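Local coordinates for protein tyrosinase (Burkholderia thailandensis, PDB 5ZRD) that acts as a tyrosinase, hydroxylating monophenols to catechols at a dinuclear copper centre and, as in other tyrosinases, probably oxidising catechols to o-quinones, at residues Asp16-Tyr21 and Ile129-Thr134; Gln135-Leu140 and Gln144-Leu149; Arg34-Ile39 and Val112-Trp117. One frame throughout, in Å; residues are numbered along the deposited sequence.

Contact 1. Residues Asp16-Tyr21 and Ile129-Thr134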
ATOM      1  N   ASP A  16      29.185  35.061 -29.644  1.00 48.70           N
ATOM      2  CA  ASP A  16      29.432  35.493 -31.011  1.00 51.10           C
ATOM      3  C   ASP A  16      28.200  36.235 -31.577  1.00 49.92           C
ATOM      4  O   ASP A  16      28.382  37.194 -32.332  1.00 45.56           O
ATOM      5  CB  ASP A  16      29.837  34.280 -31.891  1.00 58.49           C
ATOM      6  CG  ASP A  16      30.084  34.640 -33.352  1.00 56.41           C
ATOM      7  OD1 ASP A  16      30.976  35.475 -33.583  1.00 63.33           O
ATOM      8  OD2 ASP A  16      29.402  34.071 -34.248  1.00 49.69           O
ATOM      9  N   LEU A  17      26.975  35.791 -31.237  1.00 44.91           N
ATOM     10  CA  LEU A  17      25.757  36.442 -31.734  1.00 46.12           C
ATOM     11  C   LEU A  17      25.630  37.854 -31.137  1.00 51.30           C
ATOM     12  O   LEU A  17      25.075  38.749 -31.773  1.00 46.53           O
ATOM     13  CB  LEU A  17      24.536  35.584 -31.397  1.00 46.71           C
ATOM     14  CG  LEU A  17      24.472  34.196 -32.051  1.00 52.39           C
ATOM     15  CD1 LEU A  17      23.076  33.603 -31.970  1.00 48.63           C
ATOM     16  CD2 LEU A  17      24.912  34.225 -33.508  1.00 53.77           C
ATOM     17  N   GLN A  18      26.156  38.060 -29.930  1.00 49.84           N
ATOM     18  CA  GLN A  18      25.995  39.315 -29.236  1.00 52.34           C
ATOM     19  C   GLN A  18      27.007  40.322 -29.782  1.00 55.70           C
ATOM     20  O   GLN A  18      26.780  41.514 -29.717  1.00 55.94           O
ATOM     21  CB  GLN A  18      26.189  39.146 -27.730  1.00 51.67           C
ATOM     22  CG  GLN A  18      25.650  40.315 -26.908  1.00 51.86           C
ATOM     23  CD  GLN A  18      25.779  40.132 -25.411  1.00 51.32           C
ATOM     24  OE1 GLN A  18      25.608  41.074 -24.647  1.00 57.00           O
ATOM     25  NE2 GLN A  18      26.080  38.924 -24.962  1.00 46.84           N
ATOM     26  N   LYS A  19      28.130  39.825 -30.265  1.00 55.89           N
ATOM     27  CA  LYS A  19      29.172  40.664 -30.823  1.00 55.44           C
ATOM     28  C   LYS A  19      28.729  41.142 -32.212  1.00 55.41           C
ATOM     29  O   LYS A  19      28.874  42.290 -32.565  1.00 55.55           O
ATOM     30  CB  LYS A  19      30.484  39.876 -30.905  1.00 57.53           C
ATOM     31  CG  LYS A  19      31.546  40.264 -29.880  1.00 60.76           C
ATOM     32  CD  LYS A  19      32.567  39.172 -29.592  1.00 64.74           C
ATOM     33  CE  LYS A  19      33.058  38.436 -30.824  1.00 69.95           C
ATOM     34  NZ  LYS A  19      33.554  37.085 -30.479  1.00 73.52           N
ATOM     35  N   ARG A  20      28.205  40.227 -33.006  1.00 60.24           N
ATOM     36  CA  ARG A  20      27.600  40.588 -34.282  1.00 56.82           C
ATOM     37  C   ARG A  20      26.544  41.687 -34.047  1.00 58.75           C
ATOM     38  O   ARG A  20      26.616  42.734 -34.690  1.00 60.52           O
ATOM     39  CB  ARG A  20      27.108  39.320 -34.995  1.00 52.35           C
ATOM     40  CG  ARG A  20      28.257  38.476 -35.537  1.00 53.23           C
ATOM     41  CD  ARG A  20      27.922  37.029 -35.827  1.00 59.20           C
ATOM     42  NE  ARG A  20      27.647  36.762 -37.231  1.00 77.67           N
ATOM     43  CZ  ARG A  20      28.337  35.919 -38.005  1.00 87.75           C
ATOM     44  NH1 ARG A  20      29.411  35.297 -37.541  1.00 77.17           N
ATOM     45  NH2 ARG A  20      27.929  35.686 -39.243  1.00 83.64           N
ATOM     46  N   TYR A  21      25.621  41.508 -33.094  1.00 58.08           N
ATOM     47  CA  TYR A  21      24.643  42.570 -32.739  1.00 53.91           C
ATOM     48  C   TYR A  21      25.352  43.882 -32.352  1.00 56.79           C
ATOM     49  O   TYR A  21      24.950  44.933 -32.817  1.00 52.77           O
ATOM     50  CB  TYR A  21      23.721  42.128 -31.597  1.00 53.48           C
ATOM     51  CG  TYR A  21      22.664  43.133 -31.190  1.00 51.50           C
ATOM     52  CD1 TYR A  21      22.955  44.218 -30.368  1.00 53.20           C
ATOM     53  CD2 TYR A  21      21.361  42.995 -31.629  1.00 49.09           C
ATOM     54  CE1 TYR A  21      21.976  45.129 -29.992  1.00 51.98           C
ATOM     55  CE2 TYR A  21      20.369  43.891 -31.257  1.00 52.01           C
ATOM     56  CZ  TYR A  21      20.678  44.967 -30.451  1.00 50.84           C
ATOM     57  OH  TYR A  21      19.676  45.822 -30.109  1.00 50.10           O
ATOM     58  N   ILE A 129      29.027  35.389 -17.354  1.00 36.33           N
ATOM     59  CA  ILE A 129      27.979  35.040 -18.303  1.00 36.50           C
ATOM     60  C   ILE A 129      27.791  36.196 -19.291  1.00 37.22           C
ATOM     61  O   ILE A 129      27.722  37.341 -18.902  1.00 41.16           O
ATOM     62  CB  ILE A 129      26.668  34.691 -17.581  1.00 34.50           C
ATOM     63  CG1 ILE A 129      26.885  33.710 -16.428  1.00 34.15           C
ATOM     64  CG2 ILE A 129      25.626  34.194 -18.577  1.00 34.32           C
ATOM     65  CD1 ILE A 129      25.615  33.368 -15.710  1.00 36.50           C
ATOM     66  N   PRO A 130      27.669  35.882 -20.576  1.00 38.68           N
ATOM     67  CA  PRO A 130      27.353  36.939 -21.556  1.00 41.55           C
ATOM     68  C   PRO A 130      26.129  37.750 -21.116  1.00 38.50           C
ATOM     69  O   PRO A 130      25.149  37.137 -20.693  1.00 40.46           O
ATOM     70  CB  PRO A 130      27.063  36.161 -22.857  1.00 39.74           C
ATOM     71  CG  PRO A 130      27.980  34.970 -22.754  1.00 40.54           C
ATOM     72  CD  PRO A 130      27.958  34.618 -21.271  1.00 39.40           C
ATOM     73  N   SER A 131      26.169  39.081 -21.248  1.00 40.83           N
ATOM     74  CA  SER A 131      25.081  39.942 -20.690  1.00 42.26           C
ATOM     75  C   SER A 131      23.750  39.715 -21.429  1.00 37.40           C
ATOM     76  O   SER A 131      22.701  40.002 -20.870  1.00 38.48           O
ATOM     77  CB  SER A 131      25.454  41.389 -20.704  1.00 42.98           C
ATOM     78  OG  SER A 131      25.695  41.808 -22.040  1.00 47.52           O
ATOM     79  N   ILE A 132      23.741  39.160 -22.640  1.00 34.05           N
ATOM     80  CA  ILE A 132      22.430  38.920 -23.300  1.00 34.23           C
ATOM     81  C   ILE A 132      21.613  37.947 -22.449  1.00 32.20           C
ATOM     82  O   ILE A 132      20.405  38.016 -22.497  1.00 35.22           O
ATOM     83  CB  ILE A 132      22.558  38.427 -24.760  1.00 38.20           C
ATOM     84  CG1 ILE A 132      21.199  38.236 -25.442  1.00 42.71           C
ATOM     85  CG2 ILE A 132      23.364  37.141 -24.835  1.00 40.76           C
ATOM     86  CD1 ILE A 132      20.336  39.463 -25.456  1.00 43.59           C
ATOM     87  N   LEU A 133      22.258  37.043 -21.703  1.00 37.83           N
ATOM     88  CA  LEU A 133      21.555  36.051 -20.842  1.00 35.54           C
ATOM     89  C   LEU A 133      21.211  36.649 -19.473  1.00 34.58           C
ATOM     90  O   LEU A 133      20.453  36.030 -18.747  1.00 37.38           O
ATOM     91  CB  LEU A 133      22.432  34.811 -20.627  1.00 36.67           C
ATOM     92  CG  LEU A 133      22.878  34.047 -21.872  1.00 36.34           C
ATOM     93  CD1 LEU A 133      23.622  32.770 -21.482  1.00 35.17           C
ATOM     94  CD2 LEU A 133      21.695  33.725 -22.762  1.00 38.46           C
ATOM     95  N   THR A 134      21.785  37.780 -19.084  1.00 35.31           N
ATOM     96  CA  THR A 134      21.487  38.334 -17.734  1.00 41.33           C
ATOM     97  C   THR A 134      20.763  39.693 -17.773  1.00 45.56           C
ATOM     98  O   THR A 134      20.095  40.025 -16.800  1.00 43.67           O
ATOM     99  CB  THR A 134      22.764  38.491 -16.909  1.00 39.02           C
ATOM    100  OG1 THR A 134      23.667  39.375 -17.585  1.00 39.67           O
ATOM    101  CG2 THR A 134      23.426  37.148 -16.681  1.00 41.35           C
TER
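The long side chain of Q18 reaches from helix 14-22 to the turn P130-S131-I132, a buried contact of one side chain against a bend of backbone, in the loop between helix 122-127 and strand 137-140. Q18 contributes 86 of the 142 Å² buried by the two segments, and its CA lies 6.9 Å from the CA of I132, the closest such pair. An extended chain bridges this gap: CG is anti to the backbone N (chi1 -163°) and the next torsion is also close to 180°, which carries the carboxamide straight to the turn. There Q18 CD comes within 3.6 Å of I132 N and 3.8 Å of S131 OG, which places the carboxamide beside the start of the I132 backbone and the S131 side chain. The I132 and Q18 side chains run past each other in opposing senses; I132 CG2 stands 3.9 Å from Q18 CD, while the CG1 arm leads away. P130 CB adds a smaller contact beside the Q18 carboxamide. The turn has its own internal support, since L133 N donates to P130 O at 3.1 Å and T134 N to S131 O at 3.0 Å. Around this contact, I132 packs on L29 of helix 27-41 and P130 on W117, while I129 lies against helix 205-221 and L133 against F318 of helix 315-334. The turn is thus set between the N-terminal helices and two helices of the tyrosinase central domain.

Contact 2. Residues Gln135-Leu140 and Gln144-Leu149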
ATOM      1  N   GLN A 135      20.874  40.462 -18.857  1.00 43.17           N
ATOM      2  CA  GLN A 135      20.380  41.854 -18.863  1.00 47.69           C
ATOM      3  C   GLN A 135      18.845  41.891 -18.807  1.00 44.60           C
ATOM      4  O   GLN A 135      18.156  40.940 -19.246  1.00 41.72           O
ATOM      5  CB  GLN A 135      20.903  42.619 -20.081  1.00 44.68           C
ATOM      6  CG  GLN A 135      20.200  42.212 -21.365  1.00 48.03           C
ATOM      7  CD  GLN A 135      20.942  42.661 -22.598  1.00 46.61           C
ATOM      8  OE1 GLN A 135      22.165  42.617 -22.640  1.00 49.66           O
ATOM      9  NE2 GLN A 135      20.201  43.095 -23.608  1.00 47.21           N
ATOM     10  N   GLU A 136      18.353  43.038 -18.303  1.00 43.70           N
ATOM     11  CA  GLU A 136      16.935  43.280 -17.947  1.00 44.74           C
ATOM     12  C   GLU A 136      16.071  43.422 -19.190  1.00 40.37           C
ATOM     13  O   GLU A 136      14.917  42.988 -19.186  1.00 38.42           O
ATOM     14  CB  GLU A 136      16.759  44.546 -17.105  1.00 52.73           C
ATOM     15  CG  GLU A 136      17.170  44.356 -15.649  1.00 64.53           C
ATOM     16  CD  GLU A 136      16.653  45.393 -14.662  1.00 78.22           C
ATOM     17  OE1 GLU A 136      16.082  46.444 -15.104  1.00 76.37           O
ATOM     18  OE2 GLU A 136      16.816  45.142 -13.445  1.00 80.35           O
ATOM     19  N   LYS A 137      16.648  44.011 -20.228  1.00 41.84           N
ATOM     20  CA  LYS A 137      15.878  44.527 -21.356  1.00 48.63           C
ATOM     21  C   LYS A 137      16.452  44.061 -22.689  1.00 46.09           C
ATOM     22  O   LYS A 137      17.601  43.622 -22.782  1.00 42.75           O
ATOM     23  CB  LYS A 137      15.906  46.057 -21.352  1.00 53.54           C
ATOM     24  CG  LYS A 137      15.259  46.694 -20.132  1.00 54.26           C
ATOM     25  CD  LYS A 137      13.826  46.272 -19.931  1.00 54.30           C
ATOM     26  CE  LYS A 137      13.189  46.969 -18.751  1.00 61.14           C
ATOM     27  NZ  LYS A 137      11.783  46.530 -18.570  1.00 63.44           N
ATOM     28  N   PHE A 138      15.624  44.203 -23.710  1.00 45.05           N
ATOM     29  CA  PHE A 138      16.081  44.037 -25.078  1.00 45.50           C
ATOM     30  C   PHE A 138      15.250  44.940 -26.007  1.00 49.65           C
ATOM     31  O   PHE A 138      14.048  45.120 -25.788  1.00 46.06           O
ATOM     32  CB  PHE A 138      15.951  42.563 -25.473  1.00 44.04           C
ATOM     33  CG  PHE A 138      16.661  42.212 -26.752  1.00 40.75           C
ATOM     34  CD1 PHE A 138      18.047  42.155 -26.789  1.00 39.29           C
ATOM     35  CD2 PHE A 138      15.941  41.945 -27.915  1.00 44.69           C
ATOM     36  CE1 PHE A 138      18.701  41.893 -27.984  1.00 41.07           C
ATOM     37  CE2 PHE A 138      16.596  41.644 -29.102  1.00 39.46           C
ATOM     38  CZ  PHE A 138      17.974  41.615 -29.128  1.00 40.50           C
ATOM     39  N   GLU A 139      15.869  45.441 -27.073  1.00 54.44           N
ATOM     40  CA  GLU A 139      15.151  46.187 -28.125  1.00 53.51           C
ATOM     41  C   GLU A 139      14.741  45.231 -29.261  1.00 57.10           C
ATOM     42  O   GLU A 139      15.572  44.755 -30.052  1.00 54.91           O
ATOM     43  CB  GLU A 139      16.031  47.337 -28.621  1.00 57.39           C
ATOM     44  CG  GLU A 139      15.270  48.454 -29.326  1.00 68.30           C
ATOM     45  CD  GLU A 139      14.252  49.256 -28.514  1.00 75.09           C
ATOM     46  OE1 GLU A 139      14.081  49.001 -27.295  1.00 70.74           O
ATOM     47  OE2 GLU A 139      13.605  50.134 -29.122  1.00 85.34           O
ATOM     48  N   LEU A 140      13.442  44.968 -29.350  1.00 59.48           N
ATOM     49  CA  LEU A 140      12.879  44.222 -30.464  1.00 60.57           C
ATOM     50  C   LEU A 140      11.731  45.011 -31.127  1.00 68.14           C
ATOM     51  O   LEU A 140      10.801  45.450 -30.435  1.00 58.12           O
ATOM     52  CB  LEU A 140      12.369  42.883 -29.937  1.00 53.91           C
ATOM     53  CG  LEU A 140      11.905  41.942 -31.039  1.00 56.35           C
ATOM     54  CD1 LEU A 140      13.106  41.356 -31.774  1.00 56.22           C
ATOM     55  CD2 LEU A 140      11.001  40.847 -30.490  1.00 61.49           C
ATOM     56  N   GLN A 144      11.189  48.558 -26.354  1.00 73.92           N
ATOM     57  CA  GLN A 144      11.864  47.889 -25.258  1.00 67.62           C
ATOM     58  C   GLN A 144      10.984  46.741 -24.756  1.00 64.69           C
ATOM     59  O   GLN A 144       9.783  46.933 -24.607  1.00 63.91           O
ATOM     60  CB  GLN A 144      12.151  48.858 -24.118  1.00 66.22           C
ATOM     61  CG  GLN A 144      13.464  49.597 -24.295  1.00 65.44           C
ATOM     62  CD  GLN A 144      14.285  49.526 -23.036  1.00 66.94           C
ATOM     63  OE1 GLN A 144      13.749  49.505 -21.931  1.00 68.30           O
ATOM     64  NE2 GLN A 144      15.596  49.474 -23.196  1.00 62.64           N
ATOM     65  N   ILE A 145      11.577  45.556 -24.522  1.00 55.36           N
ATOM     66  CA  ILE A 145      10.861  44.468 -23.827  1.00 48.26           C
ATOM     67  C   ILE A 145      11.728  43.962 -22.682  1.00 42.57           C
ATOM     68  O   ILE A 145      12.924  44.222 -22.651  1.00 44.88           O
ATOM     69  CB  ILE A 145      10.482  43.314 -24.778  1.00 46.76           C
ATOM     70  CG1 ILE A 145      11.719  42.606 -25.344  1.00 45.45           C
ATOM     71  CG2 ILE A 145       9.555  43.834 -25.877  1.00 48.46           C
ATOM     72  CD1 ILE A 145      11.418  41.333 -26.084  1.00 45.13           C
ATOM     73  N   ASP A 146      11.087  43.221 -21.786  1.00 43.26           N
ATOM     74  CA  ASP A 146      11.784  42.354 -20.831  1.00 46.15           C
ATOM     75  C   ASP A 146      12.554  41.264 -21.638  1.00 48.49           C
ATOM     76  O   ASP A 146      11.995  40.647 -22.564  1.00 50.85           O
ATOM     77  CB  ASP A 146      10.764  41.697 -19.877  1.00 44.10           C
ATOM     78  CG  ASP A 146      10.023  42.723 -18.975  1.00 50.26           C
ATOM     79  OD1 ASP A 146      10.501  43.864 -18.806  1.00 47.43           O
ATOM     80  OD2 ASP A 146       8.961  42.382 -18.418  1.00 56.09           O
ATOM     81  N   ASN A 147      13.833  41.077 -21.322  1.00 42.89           N
ATOM     82  CA  ASN A 147      14.646  40.027 -21.903  1.00 37.93           C
ATOM     83  C   ASN A 147      14.046  38.670 -21.509  1.00 37.39           C
ATOM     84  O   ASN A 147      14.059  38.324 -20.359  1.00 39.82           O
ATOM     85  CB  ASN A 147      16.085  40.142 -21.398  1.00 39.59           C
ATOM     86  CG  ASN A 147      17.005  39.054 -21.921  1.00 36.51           C
ATOM     87  OD1 ASN A 147      16.624  38.280 -22.787  1.00 43.98           O
ATOM     88  ND2 ASN A 147      18.213  38.984 -21.402  1.00 30.14           N
ATOM     89  N   PRO A 148      13.505  37.901 -22.459  1.00 36.12           N
ATOM     90  CA  PRO A 148      12.942  36.611 -22.081  1.00 33.81           C
ATOM     91  C   PRO A 148      13.965  35.586 -21.555  1.00 34.48           C
ATOM     92  O   PRO A 148      13.560  34.571 -20.995  1.00 37.35           O
ATOM     93  CB  PRO A 148      12.365  36.061 -23.393  1.00 35.75           C
ATOM     94  CG  PRO A 148      13.317  36.578 -24.417  1.00 37.94           C
ATOM     95  CD  PRO A 148      13.737  37.943 -23.907  1.00 35.95           C
ATOM     96  N   LEU A 149      15.264  35.850 -21.725  1.00 33.65           N
ATOM     97  CA  LEU A 149      16.338  34.894 -21.381  1.00 34.63           C
ATOM     98  C   LEU A 149      16.824  35.061 -19.925  1.00 37.24           C
ATOM     99  O   LEU A 149      17.466  34.136 -19.424  1.00 35.92           O
ATOM    100  CB  LEU A 149      17.514  35.099 -22.345  1.00 32.31           C
ATOM    101  CG  LEU A 149      17.169  35.214 -23.829  1.00 31.50           C
ATOM    102  CD1 LEU A 149      18.450  35.413 -24.667  1.00 31.28           C
ATOM    103  CD2 LEU A 149      16.416  33.983 -24.275  1.00 30.02           C
TER
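K137, F138 and E139 pair antiparallel with D146, I145 and Q144 to form a beta hairpin, the two short strand axes approaching to 4.6 Å with 134° between their N-to-C directions, well short of strictly antiparallel. F138 and I145 are the hydrogen-bonded pair: F138 N donates to I145 O at 2.9 Å and I145 N to F138 O at 2.8 Å. K137-D146 and E139-Q144 are non-hydrogen-bonded pairs, and beyond the strands N147 N continues the pairing by a nearly straight bond (174°) to E136 O. On one face F138 CB and I145 CG1 sit 4.2 Å apart; helix 27-41 covers this side, V33 meeting F138 and V37 meeting I145. K137 makes a salt bridge from NZ to D146 OD1 at 3.0 Å, the two side chains lying side by side and pointing the same way. A bend at chi2 (-57°) folds the lysine along its neighbour, and the Q144 side chain crosses its methylenes at about a right angle. At the open end, N147 ND2 donates to Q135 O at 2.9 Å, with that oxygen in the amide plane of N147, and also to I132 O in the preceding turn. N147 OD1 receives L149 N at 3.0 Å from above the carbonyl plane, closing an Asx turn. Q135 in turn gives its NE2 to K137 O at 2.8 Å, at the edge of the F138 ring. The chemistry is divided: apolar packing seats one face on a helix, charge pairing probably adds to the hairpin's cohesion on the more exposed side, and buried N147, bonded through both ends of its carboxamide, fixes how the chain leaves the second strand.

Contact 3. Residues Arg34-Ile39 and Val112-Trp117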
ATOM      1  N   ARG A  34      13.192  36.856 -30.402  1.00 43.89           N
ATOM      2  CA  ARG A  34      11.807  36.858 -30.864  1.00 41.82           C
ATOM      3  C   ARG A  34      11.216  35.463 -30.699  1.00 36.95           C
ATOM      4  O   ARG A  34      10.065  35.355 -30.360  1.00 39.63           O
ATOM      5  CB  ARG A  34      11.692  37.332 -32.320  1.00 51.67           C
ATOM      6  CG  ARG A  34      10.295  37.192 -32.925  1.00 57.23           C
ATOM      7  CD  ARG A  34      10.212  37.630 -34.384  1.00 58.55           C
ATOM      8  NE  ARG A  34      10.318  39.076 -34.486  1.00 58.43           N
ATOM      9  CZ  ARG A  34      11.383  39.745 -34.920  1.00 68.76           C
ATOM     10  NH1 ARG A  34      11.355  41.068 -34.895  1.00 64.38           N
ATOM     11  NH2 ARG A  34      12.460  39.109 -35.377  1.00 62.24           N
ATOM     12  N   ALA A  35      12.004  34.417 -30.966  1.00 37.39           N
ATOM     13  CA  ALA A  35      11.544  33.012 -30.831  1.00 37.23           C
ATOM     14  C   ALA A  35      11.266  32.666 -29.363  1.00 35.50           C
ATOM     15  O   ALA A  35      10.304  31.951 -29.037  1.00 38.97           O
ATOM     16  CB  ALA A  35      12.590  32.080 -31.400  1.00 39.99           C
ATOM     17  N   TRP A  36      12.131  33.156 -28.478  1.00 31.22           N
ATOM     18  CA  TRP A  36      11.989  32.877 -27.070  1.00 34.02           C
ATOM     19  C   TRP A  36      10.761  33.627 -26.524  1.00 37.72           C
ATOM     20  O   TRP A  36       9.978  33.068 -25.714  1.00 32.47           O
ATOM     21  CB  TRP A  36      13.275  33.248 -26.323  1.00 34.98           C
ATOM     22  CG  TRP A  36      14.250  32.124 -26.213  1.00 34.89           C
ATOM     23  CD1 TRP A  36      15.300  31.827 -27.039  1.00 38.11           C
ATOM     24  CD2 TRP A  36      14.263  31.133 -25.184  1.00 36.89           C
ATOM     25  NE1 TRP A  36      15.960  30.714 -26.592  1.00 38.74           N
ATOM     26  CE2 TRP A  36      15.334  30.260 -25.465  1.00 37.85           C
ATOM     27  CE3 TRP A  36      13.460  30.896 -24.068  1.00 36.06           C
ATOM     28  CZ2 TRP A  36      15.630  29.183 -24.647  1.00 35.64           C
ATOM     29  CZ3 TRP A  36      13.748  29.828 -23.261  1.00 35.11           C
ATOM     30  CH2 TRP A  36      14.819  28.990 -23.552  1.00 37.06           C
ATOM     31  N   VAL A  37      10.561  34.876 -26.970  1.00 37.22           N
ATOM     32  CA  VAL A  37       9.314  35.589 -26.600  1.00 39.73           C
ATOM     33  C   VAL A  37       8.110  34.743 -27.043  1.00 38.32           C
ATOM     34  O   VAL A  37       7.206  34.437 -26.265  1.00 36.73           O
ATOM     35  CB  VAL A  37       9.278  37.013 -27.193  1.00 42.53           C
ATOM     36  CG1 VAL A  37       7.933  37.683 -26.938  1.00 42.33           C
ATOM     37  CG2 VAL A  37      10.408  37.878 -26.649  1.00 39.44           C
ATOM     38  N   GLY A  38       8.141  34.269 -28.275  1.00 38.53           N
ATOM     39  CA  GLY A  38       7.015  33.494 -28.792  1.00 39.81           C
ATOM     40  C   GLY A  38       6.734  32.219 -28.015  1.00 38.05           C
ATOM     41  O   GLY A  38       5.568  31.924 -27.716  1.00 45.28           O
ATOM     42  N   ILE A  39       7.761  31.425 -27.687  1.00 44.92           N
ATOM     43  CA  ILE A  39       7.481  30.132 -26.971  1.00 39.76           C
ATOM     44  C   ILE A  39       7.052  30.428 -25.532  1.00 33.85           C
ATOM     45  O   ILE A  39       6.270  29.676 -24.950  1.00 33.29           O
ATOM     46  CB  ILE A  39       8.642  29.108 -27.063  1.00 46.55           C
ATOM     47  CG1 ILE A  39       9.918  29.526 -26.321  1.00 46.76           C
ATOM     48  CG2 ILE A  39       8.947  28.753 -28.519  1.00 45.21           C
ATOM     49  CD1 ILE A  39      10.856  28.352 -26.004  1.00 46.53           C
ATOM     50  N   VAL A 112      15.379  29.010 -37.107  1.00 39.82           N
ATOM     51  CA  VAL A 112      16.274  29.598 -36.076  1.00 43.41           C
ATOM     52  C   VAL A 112      17.020  28.422 -35.408  1.00 42.13           C
ATOM     53  O   VAL A 112      16.510  27.271 -35.376  1.00 39.34           O
ATOM     54  CB  VAL A 112      15.536  30.475 -35.043  1.00 39.12           C
ATOM     55  CG1 VAL A 112      14.758  29.648 -34.048  1.00 41.93           C
ATOM     56  CG2 VAL A 112      16.483  31.390 -34.283  1.00 45.27           C
ATOM     57  N   SER A 113      18.214  28.725 -34.909  1.00 36.69           N
ATOM     58  CA  SER A 113      19.092  27.770 -34.209  1.00 41.68           C
ATOM     59  C   SER A 113      19.334  28.207 -32.755  1.00 43.64           C
ATOM     60  O   SER A 113      19.594  29.400 -32.435  1.00 42.80           O
ATOM     61  CB  SER A 113      20.424  27.606 -34.932  1.00 40.64           C
ATOM     62  OG  SER A 113      20.223  26.950 -36.179  1.00 45.77           O
ATOM     63  N   MET A 114      19.312  27.205 -31.890  1.00 43.57           N
ATOM     64  CA  MET A 114      19.591  27.412 -30.494  1.00 41.55           C
ATOM     65  C   MET A 114      21.105  27.528 -30.325  1.00 38.40           C
ATOM     66  O   MET A 114      21.816  26.583 -30.603  1.00 40.80           O
ATOM     67  CB  MET A 114      19.056  26.232 -29.675  1.00 44.25           C
ATOM     68  CG  MET A 114      19.286  26.371 -28.183  1.00 47.18           C
ATOM     69  SD  MET A 114      18.391  27.763 -27.446  1.00 41.75           S
ATOM     70  CE  MET A 114      19.550  28.214 -26.155  1.00 39.44           C
ATOM     71  N   PRO A 115      21.597  28.684 -29.879  1.00 35.82           N
ATOM     72  CA  PRO A 115      23.032  28.808 -29.712  1.00 34.42           C
ATOM     73  C   PRO A 115      23.473  28.212 -28.374  1.00 35.64           C
ATOM     74  O   PRO A 115      22.613  27.782 -27.590  1.00 34.35           O
ATOM     75  CB  PRO A 115      23.312  30.317 -29.692  1.00 34.91           C
ATOM     76  CG  PRO A 115      22.041  30.906 -29.149  1.00 35.24           C
ATOM     77  CD  PRO A 115      20.926  29.943 -29.517  1.00 35.27           C
ATOM     78  N   PHE A 116      24.787  28.229 -28.149  1.00 31.61           N
ATOM     79  CA  PHE A 116      25.386  27.658 -26.948  1.00 33.07           C
ATOM     80  C   PHE A 116      26.099  28.769 -26.169  1.00 33.10           C
ATOM     81  O   PHE A 116      26.755  29.644 -26.729  1.00 32.84           O
ATOM     82  CB  PHE A 116      26.338  26.495 -27.256  1.00 33.41           C
ATOM     83  CG  PHE A 116      27.476  26.785 -28.203  1.00 32.77           C
ATOM     84  CD1 PHE A 116      27.326  26.598 -29.572  1.00 35.12           C
ATOM     85  CD2 PHE A 116      28.711  27.198 -27.731  1.00 35.79           C
ATOM     86  CE1 PHE A 116      28.369  26.853 -30.454  1.00 34.21           C
ATOM     87  CE2 PHE A 116      29.760  27.444 -28.611  1.00 37.16           C
ATOM     88  CZ  PHE A 116      29.584  27.282 -29.975  1.00 35.35           C
ATOM     89  N   TRP A 117      25.947  28.736 -24.860  1.00 33.17           N
ATOM     90  CA  TRP A 117      26.832  29.508 -23.997  1.00 31.89           C
ATOM     91  C   TRP A 117      28.153  28.770 -23.911  1.00 31.37           C
ATOM     92  O   TRP A 117      28.239  27.739 -23.263  1.00 33.17           O
ATOM     93  CB  TRP A 117      26.246  29.720 -22.599  1.00 31.33           C
ATOM     94  CG  TRP A 117      27.229  30.270 -21.614  1.00 29.35           C
ATOM     95  CD1 TRP A 117      28.325  31.046 -21.858  1.00 30.07           C
ATOM     96  CD2 TRP A 117      27.162  30.116 -20.199  1.00 26.62           C
ATOM     97  NE1 TRP A 117      28.967  31.351 -20.688  1.00 31.73           N
ATOM     98  CE2 TRP A 117      28.249  30.834 -19.650  1.00 30.80           C
ATOM     99  CE3 TRP A 117      26.277  29.470 -19.344  1.00 24.03           C
ATOM    100  CZ2 TRP A 117      28.508  30.862 -18.280  1.00 29.62           C
ATOM    101  CZ3 TRP A 117      26.534  29.500 -17.995  1.00 27.14           C
ATOM    102  CH2 TRP A 117      27.626  30.197 -17.468  1.00 27.37           C
TER
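The indole N-H edge of W36 faces a thioether: M114 SD lies 3.9 Å from W36 NE1, a nitrogen that this contact buries and that has no hydrogen-bond partner anywhere in the model. The sulfur is 5.0 Å from the centroid of the five-membered ring and 82° off the ring normal, which makes this a Met-aromatic contact at the ring edge. W36 CZ2, at 4.2 Å, is the next ring atom that SD touches. M114 gets there by setting CG anti to its backbone N and then bending at chi2 (65°). I39, one helical turn along, places CD1 over one face of the indole, 4.1 Å above the plane and offset toward the rim. The second touch is purely aliphatic, A35 CB against V112 CG1 at 4.2 Å, and both residues also meet L105 of helix 90-108. F50 stacks edge-to-face with W36, while F318 of helix 315-334 packs on both W36 and M114. The side chain of M114 is about 8 Å from that of the copper ligand H320. With no hydrogen bond across the two segments, the union of 34-39 with 112-117 rests on van der Waals and sulfur-aromatic contact, the polarisable sulfur probably easing burial of the indole N-H.

In the fold
From the N terminus, helix 14-22 supplies the first side of contact 1 and helix 27-41 the first side of contact 3. The chain returns at 112-117 to close contact 3, then at 129-134 to close contact 1, so the smaller loop lies within the larger. Contact 2 follows in series, a local hairpin whose segments are separated by just three residues. The three centres lie 12 to 13 Å from one another and their residues touch: L17 packs on P115 between contacts 1 and 3, L149 on W36 between contacts 2 and 3, and Y21 on F138 between contacts 1 and 2. Contacts 1 and 3 join the two N-terminal helices to loops of the central domain, while contact 2 closes the hairpin packed beside them.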